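Local coordinates for 2-polyprenyl-6-methoxyphenol hydroxylase-like FAD-dependent oxidoreductase (PDB 6UI5), which binds flavin-adenine dinucleotide and has the fold of the FAD-dependent aromatic-ring hydroxylase family of flavoprotein oxidoreductases, at residues A312-H316 with G317-A321; E360-G363 with E364-K367; L366-D369 with E370-V373; L487-A490 with L491-F495. All coordinates share one frame; numbering follows the deposited sequence.

Contact 1: residues A312-H316 with G317-A321; sequences AAEVH and GWAPA. Unlike the reference sequence in segment 312-316: E314 (reference Asp).
A313 and A319 bring their CA atoms within 4.7 Å of each other where helix 295-316 ends and the chain doubles back along its last turn. G317 carries the reversal: its phi is positive (86°), and its amide turns back into the helix in a Schellman motif. The bond from G317 N to E314 O is 3.0 Å long, with the donor lying well above the carbonyl plane. A313 O faces three successive amides, those of G317, W318 and A319, each through a weak bond.

Among the side chains, the methyl of A313 carries the contact. It sits over one face of the W318 indole in a CH-pi contact, A313 CB lying 3.4 Å from the centroid of the six-membered ring and 11° off its normal. W318 reaches this place because its CG stands between the backbone N and the carbonyl carbon (chi1 62°), which turns the ring back against A313. H316 CB adds an oblique contact to the pyrrole side of the same indole, 3.7 Å from W318 CD1, while the imidazole NE2 bonds to the carbonyl of R24. A313 CB also meets A319 CB at 3.7 Å, and E314, which differs from the reference sequence, lays OE2 near that A319 methyl.

The helix end is thus closed by polar and apolar means together: the carbonyls of A313 and E314 find amides in the returning chain, and an indole lies against the final turn. W318 also makes a cation-pi contact with R450, consistent with an indole that links this helix end to the C-terminal part of the chain.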
ATOM      1  N   ALA A 312      13.687  34.852  -9.803  1.00 48.61           N
ATOM      2  CA  ALA A 312      14.234  35.717 -10.852  1.00 51.90           C
ATOM      3  C   ALA A 312      13.131  36.531 -11.517  1.00 63.27           C
ATOM      4  O   ALA A 312      13.293  37.737 -11.758  1.00 60.13           O
ATOM      5  CB  ALA A 312      14.993  34.900 -11.895  1.00 46.38           C
ATOM      6  N   ALA A 313      11.987  35.893 -11.785  1.00 59.12           N
ATOM      7  CA  ALA A 313      10.849  36.612 -12.346  1.00 66.06           C
ATOM      8  C   ALA A 313      10.409  37.750 -11.436  1.00 67.68           C
ATOM      9  O   ALA A 313      10.119  38.855 -11.910  1.00 72.82           O
ATOM     10  CB  ALA A 313       9.681  35.654 -12.593  1.00 64.72           C
ATOM     11  N   GLU A 314      10.335  37.501 -10.130  1.00 66.87           N
ATOM     12  CA  GLU A 314       9.936  38.571  -9.225  1.00 75.63           C
ATOM     13  C   GLU A 314      10.944  39.706  -9.247  1.00 75.29           C
ATOM     14  O   GLU A 314      10.567  40.882  -9.310  1.00 66.44           O
ATOM     15  CB  GLU A 314       9.769  38.045  -7.809  1.00 84.79           C
ATOM     16  CG  GLU A 314       9.448  39.150  -6.834  1.00 95.43           C
ATOM     17  CD  GLU A 314       8.009  39.594  -6.906  1.00100.38           C
ATOM     18  OE1 GLU A 314       7.741  40.772  -6.563  1.00100.11           O
ATOM     19  OE2 GLU A 314       7.155  38.762  -7.303  1.00101.23           O
ATOM     20  N   VAL A 315      12.233  39.375  -9.211  1.00 81.14           N
ATOM     21  CA  VAL A 315      13.255  40.408  -9.351  1.00 82.31           C
ATOM     22  C   VAL A 315      13.013  41.203 -10.629  1.00 76.16           C
ATOM     23  O   VAL A 315      12.967  42.445 -10.626  1.00 68.35           O
ATOM     24  CB  VAL A 315      14.660  39.778  -9.330  1.00 71.07           C
ATOM     25  CG1 VAL A 315      15.700  40.837  -9.522  1.00 56.32           C
ATOM     26  CG2 VAL A 315      14.885  39.001  -8.027  1.00 68.37           C
ATOM     27  N   HIS A 316      12.819  40.497 -11.739  1.00 71.82           N
ATOM     28  CA  HIS A 316      12.679  41.233 -12.986  1.00 76.88           C
ATOM     29  C   HIS A 316      11.327  41.923 -13.106  1.00 75.92           C
ATOM     30  O   HIS A 316      11.130  42.689 -14.048  1.00 83.11           O
ATOM     31  CB  HIS A 316      12.940  40.303 -14.173  1.00 78.09           C
ATOM     32  CG  HIS A 316      14.329  39.737 -14.195  1.00 79.72           C
ATOM     33  ND1 HIS A 316      15.454  40.513 -14.009  1.00 76.17           N
ATOM     34  CD2 HIS A 316      14.773  38.467 -14.357  1.00 85.71           C
ATOM     35  CE1 HIS A 316      16.530  39.749 -14.067  1.00 77.85           C
ATOM     36  NE2 HIS A 316      16.147  38.503 -14.275  1.00 79.53           N
ATOM     37  N   GLY A 317      10.408  41.702 -12.169  1.00 70.99           N
ATOM     38  CA  GLY A 317       9.183  42.468 -12.120  1.00 72.38           C
ATOM     39  C   GLY A 317       8.048  41.948 -12.978  1.00 81.43           C
ATOM     40  O   GLY A 317       6.978  42.573 -13.015  1.00 78.32           O
ATOM     41  N   TRP A 318       8.228  40.824 -13.660  1.00 84.19           N
ATOM     42  CA  TRP A 318       7.166  40.298 -14.493  1.00 77.59           C
ATOM     43  C   TRP A 318       6.463  39.099 -13.885  1.00 76.15           C
ATOM     44  O   TRP A 318       5.491  38.615 -14.469  1.00 76.82           O
ATOM     45  CB  TRP A 318       7.703  39.942 -15.884  1.00 70.42           C
ATOM     46  CG  TRP A 318       8.765  38.889 -15.994  1.00 65.11           C
ATOM     47  CD1 TRP A 318      10.094  39.091 -16.277  1.00 72.94           C
ATOM     48  CD2 TRP A 318       8.589  37.468 -15.903  1.00 57.12           C
ATOM     49  NE1 TRP A 318      10.756  37.885 -16.338  1.00 66.92           N
ATOM     50  CE2 TRP A 318       9.854  36.874 -16.113  1.00 59.44           C
ATOM     51  CE3 TRP A 318       7.498  36.644 -15.636  1.00 58.01           C
ATOM     52  CZ2 TRP A 318      10.043  35.493 -16.090  1.00 50.34           C
ATOM     53  CZ3 TRP A 318       7.696  35.265 -15.588  1.00 54.10           C
ATOM     54  CH2 TRP A 318       8.957  34.707 -15.820  1.00 48.05           C
ATOM     55  N   ALA A 319       6.924  38.619 -12.743  1.00 74.53           N
ATOM     56  CA  ALA A 319       6.245  37.530 -12.063  1.00 73.47           C
ATOM     57  C   ALA A 319       4.786  37.904 -11.818  1.00 70.39           C
ATOM     58  O   ALA A 319       4.510  39.036 -11.401  1.00 74.41           O
ATOM     59  CB  ALA A 319       6.934  37.227 -10.731  1.00 70.38           C
ATOM     60  N   PRO A 320       3.834  37.013 -12.092  1.00 69.26           N
ATOM     61  CA  PRO A 320       2.472  37.208 -11.572  1.00 66.22           C
ATOM     62  C   PRO A 320       2.472  37.261 -10.052  1.00 75.97           C
ATOM     63  O   PRO A 320       3.417  36.835  -9.385  1.00 86.69           O
ATOM     64  CB  PRO A 320       1.699  35.977 -12.080  1.00 57.37           C
ATOM     65  CG  PRO A 320       2.479  35.482 -13.250  1.00 66.57           C
ATOM     66  CD  PRO A 320       3.940  35.834 -12.967  1.00 70.50           C
ATOM     67  N   ALA A 321       1.367  37.760  -9.499  1.00 82.43           N
ATOM     68  CA  ALA A 321       1.304  38.014  -8.063  1.00 90.14           C
ATOM     69  C   ALA A 321       1.478  36.734  -7.246  1.00 95.33           C
ATOM     70  O   ALA A 321       2.116  36.752  -6.186  1.00115.05           O
ATOM     71  CB  ALA A 321      -0.017  38.701  -7.715  1.00 90.13           C
TER

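Contact 2: residues E360-G363 with E364-K367; sequences EMMG and EFLK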
ATOM      1  N   GLU A 360       4.030  -8.816   1.869  1.00 64.27           N
ATOM      2  CA  GLU A 360       2.938  -9.467   1.168  1.00 70.30           C
ATOM      3  C   GLU A 360       1.989  -8.430   0.575  1.00 63.76           C
ATOM      4  O   GLU A 360       1.581  -8.551  -0.583  1.00 61.51           O
ATOM      5  CB  GLU A 360       2.215 -10.436   2.114  1.00 75.68           C
ATOM      6  CG  GLU A 360       3.034 -11.720   2.370  1.00 86.07           C
ATOM      7  CD  GLU A 360       2.333 -12.754   3.253  1.00 96.30           C
ATOM      8  OE1 GLU A 360       1.138 -12.565   3.566  1.00 95.02           O
ATOM      9  OE2 GLU A 360       2.986 -13.755   3.642  1.00101.14           O
ATOM     10  N   MET A 361       1.678  -7.376   1.337  1.00 62.45           N
ATOM     11  CA  MET A 361       0.728  -6.358   0.892  1.00 60.89           C
ATOM     12  C   MET A 361       1.232  -5.660  -0.368  1.00 66.43           C
ATOM     13  O   MET A 361       0.588  -5.722  -1.423  1.00 64.63           O
ATOM     14  CB  MET A 361       0.460  -5.351   2.019  1.00 54.63           C
ATOM     15  CG  MET A 361      -0.697  -4.361   1.764  1.00 66.10           C
ATOM     16  SD  MET A 361      -2.421  -5.022   1.788  1.00 73.50           S
ATOM     17  CE  MET A 361      -2.650  -5.610   0.108  1.00 74.28           C
ATOM     18  N   MET A 362       2.404  -5.015  -0.280  1.00 62.88           N
ATOM     19  CA  MET A 362       3.042  -4.438  -1.463  1.00 57.76           C
ATOM     20  C   MET A 362       3.206  -5.467  -2.567  1.00 63.84           C
ATOM     21  O   MET A 362       3.144  -5.116  -3.753  1.00 69.42           O
ATOM     22  CB  MET A 362       4.410  -3.847  -1.095  1.00 57.03           C
ATOM     23  CG  MET A 362       4.325  -2.470  -0.481  1.00 61.28           C
ATOM     24  SD  MET A 362       3.542  -1.351  -1.660  1.00 73.18           S
ATOM     25  CE  MET A 362       4.724  -1.453  -2.996  1.00 77.28           C
ATOM     26  N   GLY A 363       3.421  -6.739  -2.199  1.00 60.00           N
ATOM     27  CA  GLY A 363       3.426  -7.798  -3.202  1.00 57.87           C
ATOM     28  C   GLY A 363       2.170  -7.783  -4.054  1.00 62.25           C
ATOM     29  O   GLY A 363       2.236  -7.881  -5.280  1.00 61.28           O
ATOM     30  N   GLU A 364       1.005  -7.622  -3.411  1.00 58.63           N
ATOM     31  CA  GLU A 364      -0.254  -7.567  -4.154  1.00 64.67           C
ATOM     32  C   GLU A 364      -0.375  -6.283  -4.966  1.00 62.38           C
ATOM     33  O   GLU A 364      -0.778  -6.323  -6.133  1.00 66.66           O
ATOM     34  CB  GLU A 364      -1.450  -7.701  -3.200  1.00 64.61           C
ATOM     35  CG  GLU A 364      -1.675  -9.097  -2.611  1.00 65.90           C
ATOM     36  CD  GLU A 364      -1.566 -10.222  -3.636  1.00 74.05           C
ATOM     37  OE1 GLU A 364      -2.166 -10.106  -4.731  1.00 77.82           O
ATOM     38  OE2 GLU A 364      -0.857 -11.220  -3.344  1.00 85.18           O
ATOM     39  N   PHE A 365      -0.027  -5.132  -4.370  1.00 52.95           N
ATOM     40  CA  PHE A 365      -0.237  -3.849  -5.039  1.00 51.86           C
ATOM     41  C   PHE A 365       0.650  -3.705  -6.271  1.00 60.70           C
ATOM     42  O   PHE A 365       0.222  -3.148  -7.291  1.00 64.31           O
ATOM     43  CB  PHE A 365       0.018  -2.696  -4.071  1.00 48.34           C
ATOM     44  CG  PHE A 365      -1.030  -2.533  -3.000  1.00 53.49           C
ATOM     45  CD1 PHE A 365      -2.166  -3.320  -2.984  1.00 62.27           C
ATOM     46  CD2 PHE A 365      -0.896  -1.536  -2.033  1.00 59.49           C
ATOM     47  CE1 PHE A 365      -3.131  -3.146  -2.009  1.00 64.01           C
ATOM     48  CE2 PHE A 365      -1.852  -1.365  -1.045  1.00 65.94           C
ATOM     49  CZ  PHE A 365      -2.974  -2.172  -1.033  1.00 66.00           C
ATOM     50  N   LEU A 366       1.888  -4.193  -6.200  1.00 54.15           N
ATOM     51  CA  LEU A 366       2.777  -4.119  -7.352  1.00 55.31           C
ATOM     52  C   LEU A 366       2.379  -5.072  -8.472  1.00 58.10           C
ATOM     53  O   LEU A 366       3.084  -5.148  -9.484  1.00 61.40           O
ATOM     54  CB  LEU A 366       4.234  -4.372  -6.925  1.00 47.11           C
ATOM     55  CG  LEU A 366       4.831  -3.260  -6.058  1.00 53.32           C
ATOM     56  CD1 LEU A 366       6.275  -3.526  -5.638  1.00 48.91           C
ATOM     57  CD2 LEU A 366       4.749  -1.944  -6.801  1.00 62.27           C
ATOM     58  N   LYS A 367       1.281  -5.800  -8.337  1.00 61.94           N
ATOM     59  CA  LYS A 367       0.738  -6.444  -9.525  1.00 69.70           C
ATOM     60  C   LYS A 367      -0.026  -5.470 -10.400  1.00 70.48           C
ATOM     61  O   LYS A 367      -0.361  -5.825 -11.528  1.00 76.85           O
ATOM     62  CB  LYS A 367      -0.168  -7.619  -9.140  1.00 76.66           C
ATOM     63  CG  LYS A 367       0.603  -8.837  -8.631  1.00 82.14           C
ATOM     64  CD  LYS A 367      -0.276  -9.791  -7.836  1.00 84.47           C
ATOM     65  CE  LYS A 367       0.536 -10.969  -7.311  1.00 86.50           C
ATOM     66  NZ  LYS A 367      -0.311 -12.066  -6.769  1.00 89.91           N
TER
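M361 and F365, one helical turn apart near the end of helix 352-365, make a Met-aromatic contact. M361 SD stands 4.7 Å from the F365 ring centroid, obliquely placed, while CG of the same methionine lies over one face of the ring. The bends at chi2 (71°) and chi3 (-86°) curl the chain back, bringing M361 CE to 3.3 Å from F365 CE1. A second apolar pair follows one residue on: M362 CE packs against the branch point of L366, 3.6 Å from CG.

Backbone hydrogen bonds run beneath both pairs. F365 N reaches M361 O in the carbonyl plane, and L366 N meets M362 O in a nearly straight bond of 2.9 Å.

Charge enters with exposed K367, whose extended chain passes G363 O and whose NZ forms a long, weak salt bridge to E364 OE1 at 3.4 Å. E364 OE2 has a further long, weak ion pair with R336 of the second subunit.

M362 touches L375 and L366 touches V371, both on helix 369-379, and L366 also rests on strand 78-80. Across the subunit boundary, F365 meets M362 and F365 of the second subunit, the two phenyl planes about 75° apart.

Contact 3: residues L366-D369 with E370-V373; sequences LKFD and EVNV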
ATOM      1  N   LEU A 366       1.888  -4.193  -6.200  1.00 54.15           N
ATOM      2  CA  LEU A 366       2.777  -4.119  -7.352  1.00 55.31           C
ATOM      3  C   LEU A 366       2.379  -5.072  -8.472  1.00 58.10           C
ATOM      4  O   LEU A 366       3.084  -5.148  -9.484  1.00 61.40           O
ATOM      5  CB  LEU A 366       4.234  -4.372  -6.925  1.00 47.11           C
ATOM      6  CG  LEU A 366       4.831  -3.260  -6.058  1.00 53.32           C
ATOM      7  CD1 LEU A 366       6.275  -3.526  -5.638  1.00 48.91           C
ATOM      8  CD2 LEU A 366       4.749  -1.944  -6.801  1.00 62.27           C
ATOM      9  N   LYS A 367       1.281  -5.800  -8.337  1.00 61.94           N
ATOM     10  CA  LYS A 367       0.738  -6.444  -9.525  1.00 69.70           C
ATOM     11  C   LYS A 367      -0.026  -5.470 -10.400  1.00 70.48           C
ATOM     12  O   LYS A 367      -0.361  -5.825 -11.528  1.00 76.85           O
ATOM     13  CB  LYS A 367      -0.168  -7.619  -9.140  1.00 76.66           C
ATOM     14  CG  LYS A 367       0.603  -8.837  -8.631  1.00 82.14           C
ATOM     15  CD  LYS A 367      -0.276  -9.791  -7.836  1.00 84.47           C
ATOM     16  CE  LYS A 367       0.536 -10.969  -7.311  1.00 86.50           C
ATOM     17  NZ  LYS A 367      -0.311 -12.066  -6.769  1.00 89.91           N
ATOM     18  N   PHE A 368      -0.287  -4.256  -9.915  1.00 72.42           N
ATOM     19  CA  PHE A 368      -1.078  -3.250 -10.615  1.00 68.26           C
ATOM     20  C   PHE A 368      -0.194  -2.234 -11.330  1.00 70.67           C
ATOM     21  O   PHE A 368       0.815  -1.774 -10.787  1.00 78.71           O
ATOM     22  CB  PHE A 368      -1.990  -2.499  -9.644  1.00 65.94           C
ATOM     23  CG  PHE A 368      -2.841  -3.387  -8.790  1.00 61.62           C
ATOM     24  CD1 PHE A 368      -3.445  -4.527  -9.325  1.00 57.47           C
ATOM     25  CD2 PHE A 368      -3.040  -3.081  -7.445  1.00 61.30           C
ATOM     26  CE1 PHE A 368      -4.240  -5.355  -8.527  1.00 51.63           C
ATOM     27  CE2 PHE A 368      -3.828  -3.895  -6.635  1.00 63.74           C
ATOM     28  CZ  PHE A 368      -4.429  -5.039  -7.175  1.00 61.90           C
ATOM     29  N   ASP A 369      -0.612  -1.845 -12.535  1.00 69.00           N
ATOM     30  CA  ASP A 369       0.181  -0.918 -13.333  1.00 68.01           C
ATOM     31  C   ASP A 369       0.197   0.484 -12.724  1.00 62.92           C
ATOM     32  O   ASP A 369       1.250   1.132 -12.676  1.00 61.66           O
ATOM     33  CB  ASP A 369      -0.357  -0.881 -14.766  1.00 76.86           C
ATOM     34  CG  ASP A 369      -0.227  -2.220 -15.480  1.00 91.01           C
ATOM     35  OD1 ASP A 369       0.158  -3.223 -14.828  1.00 93.43           O
ATOM     36  OD2 ASP A 369      -0.517  -2.260 -16.698  1.00104.65           O
ATOM     37  N   GLU A 370      -0.957   0.985 -12.275  1.00 57.50           N
ATOM     38  CA  GLU A 370      -0.991   2.347 -11.749  1.00 62.39           C
ATOM     39  C   GLU A 370      -0.121   2.491 -10.514  1.00 58.21           C
ATOM     40  O   GLU A 370       0.420   3.571 -10.272  1.00 51.83           O
ATOM     41  CB  GLU A 370      -2.422   2.785 -11.423  1.00 69.68           C
ATOM     42  CG  GLU A 370      -3.174   3.379 -12.635  1.00 90.57           C
ATOM     43  CD  GLU A 370      -4.582   3.888 -12.309  1.00100.13           C
ATOM     44  OE1 GLU A 370      -4.875   5.055 -12.649  1.00105.93           O
ATOM     45  OE2 GLU A 370      -5.392   3.129 -11.732  1.00106.31           O
ATOM     46  N   VAL A 371       0.010   1.431  -9.707  1.00 50.45           N
ATOM     47  CA  VAL A 371       0.857   1.558  -8.530  1.00 45.74           C
ATOM     48  C   VAL A 371       2.318   1.596  -8.948  1.00 51.12           C
ATOM     49  O   VAL A 371       3.073   2.486  -8.524  1.00 50.11           O
ATOM     50  CB  VAL A 371       0.579   0.433  -7.521  1.00 48.35           C
ATOM     51  CG1 VAL A 371       1.620   0.485  -6.392  1.00 53.89           C
ATOM     52  CG2 VAL A 371      -0.859   0.555  -6.956  1.00 39.27           C
ATOM     53  N   ASN A 372       2.726   0.668  -9.830  1.00 48.92           N
ATOM     54  CA  ASN A 372       4.109   0.633 -10.304  1.00 55.81           C
ATOM     55  C   ASN A 372       4.510   1.970 -10.900  1.00 58.76           C
ATOM     56  O   ASN A 372       5.573   2.518 -10.575  1.00 54.56           O
ATOM     57  CB  ASN A 372       4.299  -0.477 -11.332  1.00 54.63           C
ATOM     58  CG  ASN A 372       4.645  -1.805 -10.692  1.00 59.22           C
ATOM     59  OD1 ASN A 372       5.821  -2.134 -10.469  1.00 63.76           O
ATOM     60  ND2 ASN A 372       3.614  -2.578 -10.381  1.00 58.37           N
ATOM     61  N   VAL A 373       3.650   2.534 -11.745  1.00 43.77           N
ATOM     62  CA  VAL A 373       4.014   3.770 -12.418  1.00 44.34           C
ATOM     63  C   VAL A 373       4.076   4.914 -11.419  1.00 54.36           C
ATOM     64  O   VAL A 373       5.026   5.708 -11.417  1.00 62.78           O
ATOM     65  CB  VAL A 373       3.030   4.045 -13.569  1.00 47.56           C
ATOM     66  CG1 VAL A 373       3.209   5.461 -14.118  1.00 36.89           C
ATOM     67  CG2 VAL A 373       3.248   2.982 -14.643  1.00 42.82           C
TER
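N372 binds back to the loop before its own helix: F368 occupies the N-cap position of helix 369-379, and the first turn is closed by bonds from N372 N to F368 O and from V373 N to D369 O (2.9 Å).

The carboxamide of N372 does most of the side-chain work. Its ND2 gives two hydrogen bonds to backbone carbonyls, 2.8 Å to L366 O and 2.9 Å to F368 O, and both acceptors lie close to the amide plane. The bond to F368 O is almost straight (174° at the hydrogen), whereas that to L366 O is more bent. In each case ND2 stands above the plane of the carbonyl it meets. F368 O therefore accepts twice from the same residue, with N372 N and N372 ND2 arriving from opposite faces of its plane. Such double use of ND2 fixes the rotation of the carboxamide and ties the loop carbonyls to the helix start.

Apolar contacts flank this polar centre. L366 crosses N372 at about a right angle, with L366 CD2 3.8 Å from ND2, and the same methyl meets V371 CG1 at 4.0 Å. V371 points its other branch, CG2, to the edge of the F368 ring, near the ring plane, and 4.2 Å from F368 CB. V373 rests CG2 on D369 O at 3.4 Å.

The turn connects helix 352-365 to helix 369-379. N372 packs on L80 of strand 78-80, and its OD1 is held by the backbone N of A81 just after that strand, while F368 and V371 pack against the second subunit, F368 on E370 of that chain and V371 on its F368.

Contact 4: residues L487-A490 with L491-F495; sequences LRTA and LRTWF
L487 and L491 meet through different first torsions. In L487, CG is anti to the backbone N (chi1 170°); in L491, one turn later, it is anti to the carbonyl carbon (chi1 -75°). The two side chains consequently run side by side and point the same way, with L487 CD2 3.5 Å from L491 CD1. L491 CG also lies close to the carbonyl oxygen that its own amide bonds, 3.3 Å from L487 O.

Along the next strip of the helix, R492 begins in the same sense as L491 and stays extended from CG to NE, so its aliphatic part passes R488 O, with R492 CG 3.2 Å away. R488 leads off from the helix to form a salt bridge with E444, and the two like-charged side chains keep their charged atoms apart.

The backbone supports these pairs with regular helical bonds, L491 N to L487 O at 2.9 Å and W494 N to A490 O at 3.1 Å. A490 O takes a second, weak bond from T493 N.

The chemistry differs around the helix. L487, A490 and L491 are buried and pack on strands 465-468 and 474-477 through L467 and W476, as an amphipathic helix does when it covers a sheet. T489 and T493 pack on Y390, as A490 also does, and with R488 paired to E444, R492 is left as the exposed residue. At the end, W494 makes a cation-pi contact with R469 and packs on A475 and on S326 of helix 325-346, while F495 O accepts from R450; the last turn is thus fastened by electrostatic as well as packing contacts.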
ATOM      1  N   LEU A 487      -3.511  28.486 -24.267  1.00 66.12           N
ATOM      2  CA  LEU A 487      -2.108  28.868 -24.225  1.00 65.69           C
ATOM      3  C   LEU A 487      -1.932  30.301 -23.739  1.00 72.66           C
ATOM      4  O   LEU A 487      -1.016  30.581 -22.956  1.00 78.29           O
ATOM      5  CB  LEU A 487      -1.485  28.680 -25.599  1.00 61.92           C
ATOM      6  CG  LEU A 487      -0.093  29.217 -25.891  1.00 58.92           C
ATOM      7  CD1 LEU A 487       0.506  28.311 -26.898  1.00 65.45           C
ATOM      8  CD2 LEU A 487      -0.231  30.561 -26.512  1.00 64.60           C
ATOM      9  N   ARG A 488      -2.783  31.230 -24.201  1.00 67.63           N
ATOM     10  CA  ARG A 488      -2.699  32.610 -23.707  1.00 65.29           C
ATOM     11  C   ARG A 488      -3.028  32.686 -22.213  1.00 62.43           C
ATOM     12  O   ARG A 488      -2.549  33.583 -21.506  1.00 58.76           O
ATOM     13  CB  ARG A 488      -3.637  33.542 -24.505  1.00 53.56           C
ATOM     14  CG  ARG A 488      -3.118  34.025 -25.873  1.00 54.31           C
ATOM     15  CD  ARG A 488      -4.006  35.112 -26.527  1.00 62.89           C
ATOM     16  NE  ARG A 488      -5.310  34.610 -27.002  1.00 79.70           N
ATOM     17  CZ  ARG A 488      -5.569  34.164 -28.242  1.00 83.18           C
ATOM     18  NH1 ARG A 488      -4.619  34.142 -29.173  1.00 78.01           N
ATOM     19  NH2 ARG A 488      -6.789  33.738 -28.560  1.00 82.87           N
ATOM     20  N   THR A 489      -3.853  31.766 -21.717  1.00 55.67           N
ATOM     21  CA  THR A 489      -4.138  31.749 -20.289  1.00 63.25           C
ATOM     22  C   THR A 489      -2.915  31.254 -19.515  1.00 63.52           C
ATOM     23  O   THR A 489      -2.408  31.938 -18.615  1.00 59.37           O
ATOM     24  CB  THR A 489      -5.373  30.878 -20.026  1.00 61.08           C
ATOM     25  OG1 THR A 489      -6.545  31.507 -20.592  1.00 60.82           O
ATOM     26  CG2 THR A 489      -5.569  30.653 -18.520  1.00 46.88           C
ATOM     27  N   ALA A 490      -2.392  30.094 -19.919  1.00 50.00           N
ATOM     28  CA  ALA A 490      -1.162  29.550 -19.373  1.00 57.48           C
ATOM     29  C   ALA A 490      -0.036  30.584 -19.358  1.00 61.62           C
ATOM     30  O   ALA A 490       0.707  30.693 -18.378  1.00 65.10           O
ATOM     31  CB  ALA A 490      -0.768  28.324 -20.194  1.00 58.62           C
ATOM     32  N   LEU A 491       0.094  31.364 -20.425  1.00 56.68           N
ATOM     33  CA  LEU A 491       1.167  32.338 -20.475  1.00 62.21           C
ATOM     34  C   LEU A 491       0.952  33.456 -19.464  1.00 78.56           C
ATOM     35  O   LEU A 491       1.923  33.947 -18.864  1.00 77.76           O
ATOM     36  CB  LEU A 491       1.302  32.900 -21.884  1.00 60.31           C
ATOM     37  CG  LEU A 491       1.956  31.897 -22.820  1.00 64.37           C
ATOM     38  CD1 LEU A 491       1.714  32.347 -24.248  1.00 56.09           C
ATOM     39  CD2 LEU A 491       3.485  31.753 -22.520  1.00 61.55           C
ATOM     40  N   ARG A 492      -0.306  33.884 -19.271  1.00 70.44           N
ATOM     41  CA  ARG A 492      -0.558  34.925 -18.278  1.00 66.01           C
ATOM     42  C   ARG A 492      -0.309  34.417 -16.861  1.00 61.06           C
ATOM     43  O   ARG A 492       0.204  35.162 -16.011  1.00 61.42           O
ATOM     44  CB  ARG A 492      -1.974  35.465 -18.402  1.00 65.70           C
ATOM     45  CG  ARG A 492      -2.191  36.238 -19.690  1.00 83.93           C
ATOM     46  CD  ARG A 492      -3.673  36.540 -19.960  1.00 92.13           C
ATOM     47  NE  ARG A 492      -3.844  37.157 -21.271  1.00 98.23           N
ATOM     48  CZ  ARG A 492      -3.553  38.427 -21.544  1.00 97.25           C
ATOM     49  NH1 ARG A 492      -3.079  39.223 -20.589  1.00 93.20           N
ATOM     50  NH2 ARG A 492      -3.733  38.902 -22.774  1.00 95.06           N
ATOM     51  N   THR A 493      -0.655  33.156 -16.581  1.00 43.68           N
ATOM     52  CA  THR A 493      -0.611  32.743 -15.191  1.00 56.41           C
ATOM     53  C   THR A 493       0.812  32.412 -14.758  1.00 61.18           C
ATOM     54  O   THR A 493       1.156  32.648 -13.601  1.00 65.23           O
ATOM     55  CB  THR A 493      -1.574  31.570 -14.932  1.00 60.50           C
ATOM     56  OG1 THR A 493      -0.945  30.312 -15.201  1.00 68.69           O
ATOM     57  CG2 THR A 493      -2.863  31.694 -15.762  1.00 60.77           C
ATOM     58  N   TRP A 494       1.657  31.930 -15.675  1.00 59.18           N
ATOM     59  CA  TRP A 494       3.026  31.539 -15.368  1.00 68.41           C
ATOM     60  C   TRP A 494       4.060  32.578 -15.770  1.00 73.62           C
ATOM     61  O   TRP A 494       5.059  32.739 -15.066  1.00 77.04           O
ATOM     62  CB  TRP A 494       3.365  30.203 -16.034  1.00 60.55           C
ATOM     63  CG  TRP A 494       2.592  29.098 -15.428  1.00 52.63           C
ATOM     64  CD1 TRP A 494       1.728  28.276 -16.058  1.00 51.41           C
ATOM     65  CD2 TRP A 494       2.605  28.696 -14.049  1.00 59.42           C
ATOM     66  NE1 TRP A 494       1.184  27.376 -15.168  1.00 54.63           N
ATOM     67  CE2 TRP A 494       1.703  27.617 -13.924  1.00 55.84           C
ATOM     68  CE3 TRP A 494       3.305  29.131 -12.914  1.00 53.73           C
ATOM     69  CZ2 TRP A 494       1.461  26.976 -12.702  1.00 43.80           C
ATOM     70  CZ3 TRP A 494       3.063  28.496 -11.698  1.00 49.59           C
ATOM     71  CH2 TRP A 494       2.152  27.430 -11.607  1.00 54.78           C
ATOM     72  N   PHE A 495       3.862  33.291 -16.874  1.00 67.79           N
ATOM     73  CA  PHE A 495       4.830  34.300 -17.276  1.00 59.65           C
ATOM     74  C   PHE A 495       4.287  35.714 -17.133  1.00 65.00           C
ATOM     75  O   PHE A 495       5.003  36.678 -17.449  1.00 63.72           O
ATOM     76  CB  PHE A 495       5.301  34.051 -18.714  1.00 54.31           C
ATOM     77  CG  PHE A 495       5.937  32.703 -18.920  1.00 52.65           C
ATOM     78  CD1 PHE A 495       5.167  31.602 -19.257  1.00 54.43           C
ATOM     79  CD2 PHE A 495       7.317  32.536 -18.778  1.00 58.05           C
ATOM     80  CE1 PHE A 495       5.749  30.355 -19.455  1.00 55.65           C
ATOM     81  CE2 PHE A 495       7.906  31.292 -18.980  1.00 53.18           C
ATOM     82  CZ  PHE A 495       7.121  30.194 -19.316  1.00 49.98           C
TER

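In the fold
The four contacts follow one another along the chain and gather in two places. Contacts 1 and 4 have centres about 14 Å apart and touch, although one lies in the FAD binding domain and the other in the C-terminal region: W318 and P320, after helix 295-316, pack on backbone oxygens at the end of helix 484-495, joining the two regions. Contact 2 lies across the chain's centre from contact 1, with centres about 46 Å apart; contact 3 is about 40 Å from contact 1, centre to centre. Contacts 2 and 3 share L366 and K367 in the turn between helices 352-365 and 369-379, and both touch the second subunit, placing this pair of consecutive helices at the dimer interface.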